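PDB 4UT1: flagellar hook-associated protein from Burkholderia pseudomallei, which probably serves as a structural component of the bacterial flagellum, forming part of the junction between hook and filament. Local coordinates for residues Thr97-Leu102 with Ser297-Pro302; Asn104-Pro109 with Asn602-Ala607. All coordinates share one frame; numbering follows the deposited sequence.

Interaction 1: residues Thr97-Leu102 with Ser297-Pro302; sequences TLVAQL and SQTLDP
Thr299 turns its methyl, CG2, anti to the backbone N and its hydroxyl beside that nitrogen (chi1 -70°), and two residues one helical turn apart on the facing helix receive the methyl: Leu102, whose CG is likewise anti to N (chi1 -180°), and Val99, through its CG2 branch. The closer approach is between Leu102 CD2 and Thr299 CG2, 3.7 Å apart, where the two side chains run past each other in opposite directions. Val99 CG2 lies 4.0 Å from the same Thr299 CG2, and here the side chains cross at roughly a right angle. Both close approaches thus fall on a single threonine methyl, with no hydrogen bond or charge pair across the contact.

The backbones come close here, Val99 CA to Thr299 CA being 7.3 Å. The polar end of Thr299 is also satisfied although buried, because OG1 hydrogen-bonds to the hydroxyl of Tyr95, one turn before Val99 on the same helix. Within 297-302 the helix is irregular: a wider pi-type turn at 297-300 precedes a kink at Pro302, whose ring nitrogen has no hydrogen to give to the preceding turn.

Other helices cover the contact. Leu102 also packs on Tyr158 and Leu161 of helix 134-193, and Val99 on Ile604, Ala607 and Leu611 of helix 593-630. Val99 and Leu102 of one helix thus meet Thr299 of another beneath further helices, as in the interior of an elongated helical bundle, here the helical domain of FlgK.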
ATOM      1  N   THR A  97      18.025  13.435 -10.022  1.00 17.11           N
ATOM      2  CA  THR A  97      17.569  13.192 -11.386  1.00 16.50           C
ATOM      3  C   THR A  97      16.409  12.192 -11.398  1.00 17.52           C
ATOM      4  O   THR A  97      15.404  12.401 -12.082  1.00 17.92           O
ATOM      5  CB  THR A  97      18.720  12.691 -12.287  1.00 18.73           C
ATOM      6  OG1 THR A  97      19.691  13.731 -12.414  1.00 18.01           O
ATOM      7  CG2 THR A  97      18.207  12.335 -13.663  1.00 22.49           C
ATOM      8  N   LEU A  98      16.528  11.138 -10.598  1.00 17.55           N
ATOM      9  CA  LEU A  98      15.525  10.087 -10.596  1.00 15.45           C
ATOM     10  C   LEU A  98      14.225  10.547  -9.948  1.00 15.63           C
ATOM     11  O   LEU A  98      13.139  10.255 -10.447  1.00 16.06           O
ATOM     12  CB  LEU A  98      16.054   8.847  -9.878  1.00 13.68           C
ATOM     13  CG  LEU A  98      17.147   8.077 -10.616  1.00 14.09           C
ATOM     14  CD1 LEU A  98      17.750   7.053  -9.693  1.00 18.01           C
ATOM     15  CD2 LEU A  98      16.566   7.418 -11.851  1.00 21.29           C
ATOM     16  N   VAL A  99      14.329  11.260  -8.834  1.00 12.15           N
ATOM     17  CA  VAL A  99      13.108  11.680  -8.144  1.00 13.52           C
ATOM     18  C   VAL A  99      12.472  12.835  -8.909  1.00 17.64           C
ATOM     19  O   VAL A  99      11.250  12.982  -8.909  1.00 16.31           O
ATOM     20  CB  VAL A  99      13.370  12.067  -6.663  1.00 17.01           C
ATOM     21  CG1 VAL A  99      14.321  13.233  -6.567  1.00 18.91           C
ATOM     22  CG2 VAL A  99      12.052  12.378  -5.939  1.00 17.34           C
ATOM     23  N   ALA A 100      13.285  13.639  -9.594  1.00 16.89           N
ATOM     24  CA  ALA A 100      12.722  14.706 -10.417  1.00 18.32           C
ATOM     25  C   ALA A 100      11.895  14.097 -11.554  1.00 19.42           C
ATOM     26  O   ALA A 100      10.793  14.567 -11.863  1.00 17.76           O
ATOM     27  CB  ALA A 100      13.818  15.607 -10.970  1.00 17.75           C
ATOM     28  N   GLN A 101      12.442  13.051 -12.173  1.00 16.78           N
ATOM     29  CA  GLN A 101      11.729  12.283 -13.188  1.00 19.64           C
ATOM     30  C   GLN A 101      10.393  11.751 -12.652  1.00 20.12           C
ATOM     31  O   GLN A 101       9.348  11.923 -13.285  1.00 20.07           O
ATOM     32  CB  GLN A 101      12.590  11.118 -13.698  1.00 21.24           C
ATOM     33  CG  GLN A 101      11.899  10.286 -14.777  1.00 26.34           C
ATOM     34  CD  GLN A 101      12.663   9.031 -15.152  1.00 31.01           C
ATOM     35  OE1 GLN A 101      12.109   8.122 -15.775  1.00 41.70           O
ATOM     36  NE2 GLN A 101      13.936   8.975 -14.784  1.00 25.87           N
ATOM     37  N   LEU A 102      10.423  11.106 -11.487  1.00 14.04           N
ATOM     38  CA  LEU A 102       9.205  10.602 -10.863  1.00 14.52           C
ATOM     39  C   LEU A 102       8.215  11.734 -10.564  1.00 15.84           C
ATOM     40  O   LEU A 102       7.024  11.632 -10.854  1.00 15.16           O
ATOM     41  CB  LEU A 102       9.543   9.835  -9.577  1.00 15.39           C
ATOM     42  CG  LEU A 102       8.338   9.252  -8.837  1.00 13.34           C
ATOM     43  CD1 LEU A 102       7.599   8.215  -9.695  1.00 16.14           C
ATOM     44  CD2 LEU A 102       8.761   8.661  -7.497  1.00 16.21           C
ATOM     45  N   SER A 297      14.984   2.637  -2.434  1.00 13.74           N
ATOM     46  CA  SER A 297      14.471   2.244  -1.115  1.00 15.21           C
ATOM     47  C   SER A 297      13.741   3.371  -0.376  1.00 14.68           C
ATOM     48  O   SER A 297      12.886   3.100   0.469  1.00 15.61           O
ATOM     49  CB  SER A 297      15.611   1.713  -0.230  1.00 17.64           C
ATOM     50  OG  SER A 297      16.576   2.726   0.016  1.00 20.54           O
ATOM     51  N   GLN A 298      14.063   4.627  -0.675  1.00 15.32           N
ATOM     52  CA  GLN A 298      13.510   5.719   0.128  1.00 17.21           C
ATOM     53  C   GLN A 298      12.408   6.502  -0.579  1.00 15.71           C
ATOM     54  O   GLN A 298      11.599   7.170   0.071  1.00 18.15           O
ATOM     55  CB  GLN A 298      14.626   6.665   0.571  1.00 17.12           C
ATOM     56  CG  GLN A 298      15.732   5.963   1.380  1.00 19.49           C
ATOM     57  CD  GLN A 298      15.220   5.315   2.650  1.00 26.14           C
ATOM     58  OE1 GLN A 298      15.186   4.085   2.773  1.00 28.15           O
ATOM     59  NE2 GLN A 298      14.821   6.137   3.609  1.00 25.14           N
ATOM     60  N   THR A 299      12.349   6.402  -1.899  1.00 13.25           N
ATOM     61  CA  THR A 299      11.345   7.146  -2.656  1.00 16.68           C
ATOM     62  C   THR A 299      10.478   6.229  -3.511  1.00 14.78           C
ATOM     63  O   THR A 299       9.256   6.208  -3.363  1.00 11.24           O
ATOM     64  CB  THR A 299      12.005   8.228  -3.563  1.00 13.05           C
ATOM     65  OG1 THR A 299      12.546   9.278  -2.749  1.00 17.26           O
ATOM     66  CG2 THR A 299      10.995   8.826  -4.538  1.00 13.76           C
ATOM     67  N   LEU A 300      11.110   5.475  -4.406  1.00 12.85           N
ATOM     68  CA  LEU A 300      10.375   4.677  -5.394  1.00 12.62           C
ATOM     69  C   LEU A 300       9.477   3.592  -4.785  1.00 12.85           C
ATOM     70  O   LEU A 300       8.264   3.565  -5.023  1.00 13.12           O
ATOM     71  CB  LEU A 300      11.357   4.024  -6.368  1.00 13.25           C
ATOM     72  CG  LEU A 300      10.724   3.318  -7.567  1.00 13.57           C
ATOM     73  CD1 LEU A 300      10.165   4.347  -8.533  1.00 15.30           C
ATOM     74  CD2 LEU A 300      11.738   2.415  -8.270  1.00 14.80           C
ATOM     75  N   ASP A 301      10.073   2.695  -4.005  1.00 12.25           N
ATOM     76  CA  ASP A 301       9.327   1.578  -3.461  1.00 11.29           C
ATOM     77  C   ASP A 301       8.284   2.061  -2.446  1.00 11.76           C
ATOM     78  O   ASP A 301       7.171   1.558  -2.439  1.00 13.02           O
ATOM     79  CB  ASP A 301      10.279   0.532  -2.844  1.00 11.56           C
ATOM     80  CG  ASP A 301      11.087  -0.217  -3.909  1.00 11.09           C
ATOM     81  OD1 ASP A 301      10.789  -0.047  -5.113  1.00 12.32           O
ATOM     82  OD2 ASP A 301      12.028  -0.972  -3.556  1.00 12.47           O
ATOM     83  N   PRO A 302       8.626   3.055  -1.598  1.00 12.78           N
ATOM     84  CA  PRO A 302       7.549   3.546  -0.732  1.00 11.59           C
ATOM     85  C   PRO A 302       6.416   4.168  -1.524  1.00 13.35           C
ATOM     86  O   PRO A 302       5.246   3.969  -1.177  1.00  8.67           O
ATOM     87  CB  PRO A 302       8.248   4.597   0.142  1.00 11.27           C
ATOM     88  CG  PRO A 302       9.667   4.101   0.211  1.00 12.38           C
ATOM     89  CD  PRO A 302       9.936   3.572  -1.178  1.00 12.00           C
TER

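Interaction 2: residues Asn104-Pro109 with Asn602-Ala607; sequences NYVGSP and NAIGNA. With EDO (1,2-ethanediol), chain B.
Asn602 opens the contact from the helix 593-630 side, laying its amide oxygen against the ring of Pro109. Its OD1 is 3.6 Å from Pro109 CG and equally near CB, and the two side chains cross at about a right angle. With CG set beside the backbone N (chi1 -73°), the amide reaches nearer to the proline than the initial direction of its side chain would suggest. This is van der Waals contact of a polar atom with ring carbons, with no hydrogen bond between the segments.

Half a turn on, Ile604 extends CD1 to meet Val106 CG2 at 3.9 Å, the two side chains pointing at one another tip to tip. The long branch of the isoleucine is fully extended (chi2 164°), which carries its terminal methyl to the valine. Tyr158 of helix 134-193 touches both Val106 and Ile604.

Farther along, Asn606 looks elsewhere: its carbonyl O accepts a hydrogen bond of 3.1 Å from O1 of a 1,2-ethanediol, probably a crystallisation additive, which is also bonded to Ser609 OG.

On the opposing segment, Gly107 leaves the helix with positive phi (75°), and the chain then runs through Ser108 to Pro109, which also packs on Ala598 and Val601. The loop between helices 80-106 and 113-129 thus packs, together with the end of the first, on the side of helix 593-630 in the elongated bundle.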
ATOM      1  N   ASN A 104       7.855  14.730 -11.892  1.00 16.74           N
ATOM      2  CA  ASN A 104       7.296  15.289 -13.113  1.00 15.18           C
ATOM      3  C   ASN A 104       6.220  14.368 -13.645  1.00 19.09           C
ATOM      4  O   ASN A 104       5.182  14.813 -14.156  1.00 18.98           O
ATOM      5  CB  ASN A 104       8.396  15.498 -14.169  1.00 18.95           C
ATOM      6  CG  ASN A 104       9.365  16.601 -13.794  1.00 24.59           C
ATOM      7  OD1 ASN A 104       9.090  17.413 -12.913  1.00 30.69           O
ATOM      8  ND2 ASN A 104      10.508  16.643 -14.475  1.00 31.22           N
ATOM      9  N   TYR A 105       6.459  13.070 -13.507  1.00 19.84           N
ATOM     10  CA  TYR A 105       5.465  12.093 -13.905  1.00 19.28           C
ATOM     11  C   TYR A 105       4.205  12.169 -13.041  1.00 19.29           C
ATOM     12  O   TYR A 105       3.102  12.217 -13.569  1.00 17.29           O
ATOM     13  CB  TYR A 105       6.020  10.677 -13.830  1.00 23.71           C
ATOM     14  CG  TYR A 105       4.925   9.666 -14.037  1.00 22.63           C
ATOM     15  CD1 TYR A 105       4.460   9.375 -15.315  1.00 26.90           C
ATOM     16  CD2 TYR A 105       4.323   9.031 -12.956  1.00 27.54           C
ATOM     17  CE1 TYR A 105       3.439   8.461 -15.512  1.00 29.59           C
ATOM     18  CE2 TYR A 105       3.298   8.115 -13.144  1.00 26.54           C
ATOM     19  CZ  TYR A 105       2.867   7.834 -14.423  1.00 23.23           C
ATOM     20  OH  TYR A 105       1.854   6.923 -14.609  1.00 27.20           O
ATOM     21  N   VAL A 106       4.376  12.155 -11.721  1.00 16.63           N
ATOM     22  CA  VAL A 106       3.242  12.101 -10.797  1.00 19.16           C
ATOM     23  C   VAL A 106       2.355  13.345 -10.853  1.00 19.85           C
ATOM     24  O   VAL A 106       1.128  13.233 -10.758  1.00 18.23           O
ATOM     25  CB  VAL A 106       3.715  11.891  -9.350  1.00 16.35           C
ATOM     26  CG1 VAL A 106       2.572  12.053  -8.392  1.00 21.35           C
ATOM     27  CG2 VAL A 106       4.306  10.497  -9.204  1.00 18.30           C
ATOM     28  N   GLY A 107       2.964  14.522 -10.995  1.00 17.48           N
ATOM     29  CA  GLY A 107       2.192  15.753 -11.126  1.00 21.99           C
ATOM     30  C   GLY A 107       1.574  16.262  -9.832  1.00 19.94           C
ATOM     31  O   GLY A 107       2.134  16.069  -8.749  1.00 17.41           O
ATOM     32  N   SER A 108       0.406  16.897  -9.944  1.00 17.44           N
ATOM     33  CA  SER A 108      -0.201  17.620  -8.833  1.00 18.48           C
ATOM     34  C   SER A 108      -0.862  16.709  -7.786  1.00 19.90           C
ATOM     35  O   SER A 108      -1.484  15.703  -8.133  1.00 20.34           O
ATOM     36  CB  SER A 108      -1.235  18.619  -9.384  1.00 19.07           C
ATOM     37  OG  SER A 108      -2.141  19.019  -8.374  1.00 19.51           O
ATOM     38  N   PRO A 109      -0.746  17.074  -6.499  1.00 16.19           N
ATOM     39  CA  PRO A 109      -1.340  16.269  -5.426  1.00 16.56           C
ATOM     40  C   PRO A 109      -2.861  16.323  -5.434  1.00 18.29           C
ATOM     41  O   PRO A 109      -3.488  15.528  -4.752  1.00 16.19           O
ATOM     42  CB  PRO A 109      -0.773  16.906  -4.151  1.00 18.94           C
ATOM     43  CG  PRO A 109      -0.441  18.294  -4.542  1.00 22.47           C
ATOM     44  CD  PRO A 109       0.019  18.221  -5.970  1.00 17.46           C
ATOM     45  N   ASN A 602       3.048  14.596  -2.307  1.00 16.40           N
ATOM     46  CA  ASN A 602       3.865  15.591  -1.621  1.00 17.74           C
ATOM     47  C   ASN A 602       5.161  15.008  -1.063  1.00 17.41           C
ATOM     48  O   ASN A 602       6.155  15.720  -0.961  1.00 19.17           O
ATOM     49  CB  ASN A 602       3.068  16.251  -0.493  1.00 17.68           C
ATOM     50  CG  ASN A 602       2.016  17.213  -1.015  1.00 15.62           C
ATOM     51  OD1 ASN A 602       2.118  17.705  -2.131  1.00 22.76           O
ATOM     52  ND2 ASN A 602       0.991  17.476  -0.205  1.00 20.65           N
ATOM     53  N   ALA A 603       5.153  13.728  -0.704  1.00 17.78           N
ATOM     54  CA  ALA A 603       6.379  13.068  -0.257  1.00 17.76           C
ATOM     55  C   ALA A 603       7.393  13.094  -1.389  1.00 18.85           C
ATOM     56  O   ALA A 603       8.565  13.401  -1.186  1.00 18.22           O
ATOM     57  CB  ALA A 603       6.113  11.628   0.193  1.00 19.89           C
ATOM     58  N   ILE A 604       6.930  12.778  -2.592  1.00 16.21           N
ATOM     59  CA  ILE A 604       7.799  12.808  -3.760  1.00 16.71           C
ATOM     60  C   ILE A 604       8.238  14.246  -4.069  1.00 16.19           C
ATOM     61  O   ILE A 604       9.424  14.515  -4.315  1.00 16.45           O
ATOM     62  CB  ILE A 604       7.103  12.188  -4.992  1.00 13.98           C
ATOM     63  CG1 ILE A 604       6.784  10.711  -4.720  1.00 12.39           C
ATOM     64  CG2 ILE A 604       7.982  12.362  -6.250  1.00 14.81           C
ATOM     65  CD1 ILE A 604       5.772  10.071  -5.665  1.00 16.05           C
ATOM     66  N   GLY A 605       7.288  15.175  -4.043  1.00 13.87           N
ATOM     67  CA  GLY A 605       7.583  16.566  -4.342  1.00 15.28           C
ATOM     68  C   GLY A 605       8.578  17.203  -3.389  1.00 15.65           C
ATOM     69  O   GLY A 605       9.468  17.947  -3.804  1.00 18.27           O
ATOM     70  N   ASN A 606       8.432  16.899  -2.106  1.00 16.42           N
ATOM     71  CA  ASN A 606       9.294  17.462  -1.086  1.00 16.37           C
ATOM     72  C   ASN A 606      10.699  16.891  -1.206  1.00 18.76           C
ATOM     73  O   ASN A 606      11.680  17.606  -1.019  1.00 17.44           O
ATOM     74  CB  ASN A 606       8.724  17.199   0.312  1.00 17.55           C
ATOM     75  CG  ASN A 606       7.429  17.942   0.556  1.00 20.98           C
ATOM     76  OD1 ASN A 606       7.089  18.859  -0.182  1.00 27.08           O
ATOM     77  ND2 ASN A 606       6.696  17.542   1.586  1.00 24.79           N
ATOM     78  N   ALA A 607      10.787  15.609  -1.546  1.00 17.51           N
ATOM     79  CA  ALA A 607      12.089  14.969  -1.772  1.00 16.22           C
ATOM     80  C   ALA A 607      12.818  15.672  -2.915  1.00 17.52           C
ATOM     81  O   ALA A 607      13.997  16.007  -2.804  1.00 16.37           O
ATOM     82  CB  ALA A 607      11.911  13.500  -2.082  1.00 17.38           C
TER
HETATM   83  C1  EDO B1628      11.693  21.617   0.529  1.00 28.14           C
HETATM   84  O1  EDO B1628      11.370  20.221   0.638  1.00 32.91           O
HETATM   85  C2  EDO B1628      12.968  21.869   1.330  1.00 27.18           C
HETATM   86  O2  EDO B1628      12.912  23.163   1.950  1.00 28.58           O

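Overall arrangement
Both contacts use helix 80-106, interaction 1 joining it to helix 287-322 and interaction 2 joining its end and following loop to helix 593-630. Their centres are only 10 Å apart, and they meet directly: Leu102 CD2 lies 3.8 Å from Ile604 CD1, and Val99 CG2 is equally far, 3.8 Å, from the backbone O of Ile604. Interaction 1 is wholly buried and apolar in its direct contacts; interaction 2 is partly buried, pairing one aliphatic contact with an amide against a proline ring. Tyr158 is common to the surroundings of both, so residues distant in sequence share one continuous packing region within the bundle.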